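Local coordinates for uncharacterized protein (Bacteroides ovatus, PDB 4ORL) that is of unknown function but belongs to the DUF4783 family placed among the NTF2-like proteins, whose helices pack against a curved mixed beta sheet, at residues 2-7 / 70-75; 15-20 / 47-52. All coordinates share one frame; numbering follows the deposited sequence. Where two conformers were deposited one is given.

Overall arrangement
Both contacts involve the N-terminal region of this NTF2-like fold: the lead-in to helix 6-14 in one, the turn after it and the start of helix 17-21 in the other. In contact 1 the lead-in lies on strand 71-80 of the mixed sheet; contact 2 joins a turn and the short helix after it to helix 41-54. Contact 2 is nested within the chain loop that contact 1 closes, both its segments lying between residues 7 and 70. Their centres are 18 Å apart, on opposite sides of the chain's centre, and their nearest atoms are about 5 Å apart without touching. The function is unknown, so neither contact is assigned to a site.

Contact 1. Residues 2-7 / 70-75; sequences QEIPAG and ESSFVI
Ile4 and Ser72 carry this contact, in which residues 2-7, running into helix 6-14, settle on the face of strand 71-80. The isoleucine forks at CB. Its CG2 branch heads for Val74 and stops 3.9 Å from Val74 CB, the two side chains crossing at a slant. The other branch, CG1, is anti to the carbonyl carbon (chi1 -59°) and descends toward the strand backbone, where CG1 of Ile4 lies 3.6 Å from Phe73 O. Its tip goes further: Ile4 CD1 sits over the flat face of the peptide joining Phe73 to Val74, 3.3 Å from Phe73 O and 3.4 Å from Phe73 C. The same methyl flanks the serine, with Ile4 CD1 3.6 Å from Ser72 OG. Leu91 of strand 83-94 and Gln65 of strand 57-68 also touch Ile4, so its side chain lies across three neighbouring strands.

One residue earlier the contact turns polar. Ser72 OG gives its proton to Glu3 O over 2.7 Å, approaching from above the carbonyl plane, 43° out of it, rather than along a lone pair. A chi1 of 62° sets the hydroxyl between the serine's own N and carbonyl carbon, from where it points up at the incoming chain. Alongside, Glu3 CB rests 3.8 Å from Ser72 CB, whereas the rest of the glutamate chain leads away and takes its carboxylate to a salt bridge with Lys67.

The chemistry is thus divided: a buried hydroxyl is satisfied by a main-chain oxygen, and next to it a branched apolar side chain packs on a strand peptide. A hydrogen bond and an apolar contact so hold adjacent residues to the strand, which is consistent with a defined backbone path into Pro5, the N-cap of helix 6-14.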
# COMPACT_ATOMS: atom_id res chain seq x y z
N GLN A 2 11.86 9.63 -5.01
CA GLN A 2 11.54 10.11 -3.67
C GLN A 2 10.04 9.92 -3.38
O GLN A 2 9.67 9.28 -2.39
CB GLN A 2 11.93 11.58 -3.49
CG GLN A 2 11.84 12.08 -2.06
N GLU A 3 9.19 10.46 -4.26
CA GLU A 3 7.74 10.54 -4.00
C GLU A 3 7.09 9.17 -3.89
O GLU A 3 6.24 8.96 -3.05
CB GLU A 3 7.02 11.35 -5.07
CG GLU A 3 7.20 12.86 -4.94
CD GLU A 3 8.51 13.38 -5.51
OE1 GLU A 3 9.28 12.60 -6.11
OE2 GLU A 3 8.77 14.60 -5.36
N ILE A 4 7.46 8.27 -4.81
CA ILE A 4 7.00 6.88 -4.77
C ILE A 4 8.22 5.97 -4.77
O ILE A 4 8.75 5.63 -5.84
CB ILE A 4 6.06 6.52 -5.95
CG1 ILE A 4 4.83 7.42 -5.95
CG2 ILE A 4 5.63 5.06 -5.86
CD1 ILE A 4 3.92 7.25 -4.76
N PRO A 5 8.68 5.58 -3.58
CA PRO A 5 9.88 4.77 -3.55
C PRO A 5 9.68 3.44 -4.27
O PRO A 5 8.64 2.80 -4.13
CB PRO A 5 10.14 4.57 -2.05
CG PRO A 5 9.41 5.69 -1.37
CD PRO A 5 8.22 5.97 -2.23
N ALA A 6 10.66 3.06 -5.07
CA ALA A 6 10.63 1.76 -5.73
C ALA A 6 10.31 0.63 -4.74
O ALA A 6 9.58 -0.30 -5.08
CB ALA A 6 11.96 1.49 -6.40
N GLY A 7 10.82 0.74 -3.51
CA GLY A 7 10.57 -0.28 -2.47
C GLY A 7 9.11 -0.49 -2.11
O GLY A 7 8.73 -1.57 -1.68
N GLU A 70 3.53 18.22 -1.79
CA GLU A 70 4.17 17.31 -0.85
C GLU A 70 3.33 16.05 -0.59
O GLU A 70 3.47 15.40 0.46
CB GLU A 70 4.51 18.03 0.46
CG GLU A 70 5.55 19.14 0.28
CD GLU A 70 6.09 19.71 1.59
OE1 GLU A 70 5.47 19.48 2.65
OE2 GLU A 70 7.13 20.39 1.56
N SER A 71 2.48 15.69 -1.55
CA SER A 71 1.70 14.45 -1.49
C SER A 71 1.96 13.64 -2.75
O SER A 71 2.32 14.18 -3.78
CB SER A 71 0.22 14.75 -1.38
OG SER A 71 -0.29 15.22 -2.60
N SER A 72 1.82 12.34 -2.65
CA SER A 72 2.01 11.46 -3.80
C SER A 72 1.09 10.26 -3.70
O SER A 72 0.50 9.99 -2.65
CB SER A 72 3.47 11.01 -3.90
OG SER A 72 3.85 10.26 -2.76
N PHE A 73 0.99 9.51 -4.78
CA PHE A 73 0.18 8.32 -4.80
C PHE A 73 0.69 7.31 -5.79
O PHE A 73 1.34 7.66 -6.79
CB PHE A 73 -1.26 8.66 -5.13
CG PHE A 73 -1.46 9.13 -6.55
CD1 PHE A 73 -1.35 10.48 -6.88
CD2 PHE A 73 -1.78 8.22 -7.55
CE1 PHE A 73 -1.56 10.91 -8.20
CE2 PHE A 73 -1.98 8.65 -8.87
CZ PHE A 73 -1.85 9.98 -9.19
N VAL A 74 0.33 6.05 -5.53
CA VAL A 74 0.53 4.98 -6.50
C VAL A 74 -0.70 4.09 -6.47
O VAL A 74 -1.21 3.73 -5.39
CB VAL A 74 1.83 4.20 -6.25
CG1 VAL A 74 1.90 3.66 -4.84
CG2 VAL A 74 2.00 3.10 -7.27
N ILE A 75 -1.20 3.79 -7.67
CA ILE A 75 -2.37 2.96 -7.86
C ILE A 75 -1.95 1.76 -8.68
O ILE A 75 -1.35 1.92 -9.72
CB ILE A 75 -3.47 3.71 -8.67
CG1 ILE A 75 -3.60 5.17 -8.21
CG2 ILE A 75 -4.78 2.98 -8.55
CD1 ILE A 75 -3.94 5.31 -6.75

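Contact 2. Residues 15-20 / 47-52; sequences GSSQEL and AMQEFF
Gly15 lies flat against the ring of Phe52 where the Schellman motif ending helix 6-14 meets helix 41-54 of the NTF2-like fold. Gly15 CA stands 3.6 Å from the ring centroid and only 8° off the ring normal, a CH-pi contact over the centre of one face. The turn needs positive phi, which favours glycine. The same residue's carbonyl reaches the ring too, with Gly15 O 3.3 Å from Phe52 CD2, while Ser17 N comes in at the edge. With an alanine here in place of Phe52, the Gly15 turn would probably lose the ring face under its CA and a gap would open beneath it. Deeper in, Leu20 CD2 meets CG of Met48, a selenomethionine, at 4.1 Å; Ile100 and Ile103 of the sheet back Leu20, and Ile105 backs Met48.

The other side is polar and wetter. Gln49 lies exposed on helix 41-54; its CG is anti to the backbone N (chi1 173°), and a bend at chi2 folds the amide back toward Ser17. Ser17 OG donates to Gln49 OE1 over 2.7 Å, tilted 24° from the carbonyl plane. Ser16, as N-cap, starts helix 17-21 by accepting Glu19 N at Ser16 OG. A single water ties the polar edge together: it donates to Gly15 O and to Gln49 OE1 and accepts from Ser17 N at 3.0 Å.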
# COMPACT_ATOMS: atom_id res chain seq x y z
N GLY A 15 4.27 -9.24 -1.79
CA GLY A 15 3.40 -9.46 -0.65
C GLY A 15 4.17 -9.40 0.68
O GLY A 15 3.95 -10.22 1.57
N SER A 16 5.07 -8.42 0.80
CA SER A 16 5.94 -8.28 1.98
C SER A 16 5.52 -7.13 2.87
O SER A 16 5.82 -5.98 2.59
CB SER A 16 7.40 -8.08 1.55
OG SER A 16 8.23 -7.94 2.69
N SER A 17 4.84 -7.45 3.96
CA SER A 17 4.48 -6.46 4.96
C SER A 17 5.72 -5.86 5.62
O SER A 17 5.73 -4.67 5.94
CB SER A 17 3.58 -7.08 6.03
OG SER A 17 4.27 -8.06 6.77
N GLN A 18 6.75 -6.66 5.82
CA GLN A 18 7.96 -6.14 6.43
C GLN A 18 8.67 -5.11 5.53
O GLN A 18 9.11 -4.09 6.02
CB GLN A 18 8.89 -7.27 6.87
CG GLN A 18 8.49 -7.82 8.24
CD GLN A 18 8.50 -6.74 9.33
OE1 GLN A 18 7.47 -6.43 9.93
NE2 GLN A 18 9.66 -6.14 9.56
N GLU A 19 8.68 -5.34 4.22
CA GLU A 19 9.28 -4.36 3.31
C GLU A 19 8.43 -3.12 3.28
O GLU A 19 8.95 -2.02 3.27
CB GLU A 19 9.43 -4.93 1.89
CG GLU A 19 10.59 -5.91 1.76
CD GLU A 19 10.81 -6.45 0.36
OE1 GLU A 19 10.25 -5.89 -0.60
OE2 GLU A 19 11.55 -7.45 0.21
N LEU A 20 7.11 -3.31 3.28
CA LEU A 20 6.17 -2.18 3.20
C LEU A 20 6.27 -1.29 4.43
O LEU A 20 6.16 -0.07 4.33
CB LEU A 20 4.74 -2.70 3.03
CG LEU A 20 3.62 -1.68 2.70
CD1 LEU A 20 3.91 -0.92 1.40
CD2 LEU A 20 2.28 -2.38 2.67
N ALA A 47 -1.88 -5.87 9.95
CA ALA A 47 -3.07 -5.98 9.11
C ALA A 47 -2.69 -6.34 7.66
O ALA A 47 -3.34 -7.18 7.03
CB ALA A 47 -3.86 -4.69 9.14
N MSE A 48 -1.63 -5.72 7.15
CA MSE A 48 -1.15 -6.01 5.79
C MSE A 48 -0.55 -7.39 5.73
O MSE A 48 -0.71 -8.10 4.74
CB MSE A 48 -0.13 -4.99 5.31
CG MSE A 48 -0.75 -3.62 5.10
SE MSE A 48 -2.22 -3.62 3.80
CE MSE A 48 -1.28 -4.51 2.35
N GLN A 49 0.09 -7.83 6.81
CA GLN A 49 0.65 -9.19 6.86
C GLN A 49 -0.46 -10.25 6.76
O GLN A 49 -0.30 -11.27 6.08
CB GLN A 49 1.49 -9.37 8.13
CG GLN A 49 1.99 -10.79 8.38
CD GLN A 49 2.90 -11.32 7.29
OE1 GLN A 49 3.43 -10.56 6.48
NE2 GLN A 49 3.10 -12.64 7.28
N GLU A 50 -1.57 -10.00 7.45
CA GLU A 50 -2.74 -10.87 7.39
C GLU A 50 -3.33 -10.86 5.97
O GLU A 50 -3.65 -11.92 5.41
CB GLU A 50 -3.77 -10.42 8.44
CG GLU A 50 -5.18 -11.00 8.30
CD GLU A 50 -5.21 -12.50 8.21
OE1 GLU A 50 -4.22 -13.15 8.59
OE2 GLU A 50 -6.25 -13.03 7.76
N PHE A 51 -3.50 -9.66 5.41
CA PHE A 51 -4.03 -9.53 4.07
C PHE A 51 -3.18 -10.32 3.04
O PHE A 51 -3.73 -11.03 2.22
CB PHE A 51 -4.12 -8.07 3.65
CG PHE A 51 -4.62 -7.89 2.26
CD1 PHE A 51 -5.98 -7.95 1.98
CD2 PHE A 51 -3.71 -7.74 1.20
CE1 PHE A 51 -6.43 -7.85 0.66
CE2 PHE A 51 -4.17 -7.62 -0.11
CZ PHE A 51 -5.53 -7.67 -0.36
N PHE A 52 -1.86 -10.17 3.12
CA PHE A 52 -0.93 -10.86 2.18
C PHE A 52 -0.85 -12.38 2.44
O PHE A 52 -0.42 -13.12 1.57
CB PHE A 52 0.48 -10.28 2.29
CG PHE A 52 0.64 -8.88 1.75
CD1 PHE A 52 0.01 -8.47 0.56
CD2 PHE A 52 1.57 -8.02 2.32
CE1 PHE A 52 0.23 -7.20 0.05
CE2 PHE A 52 1.82 -6.77 1.78
CZ PHE A 52 1.15 -6.37 0.64
O HOH W 1 4.38 -10.39 4.17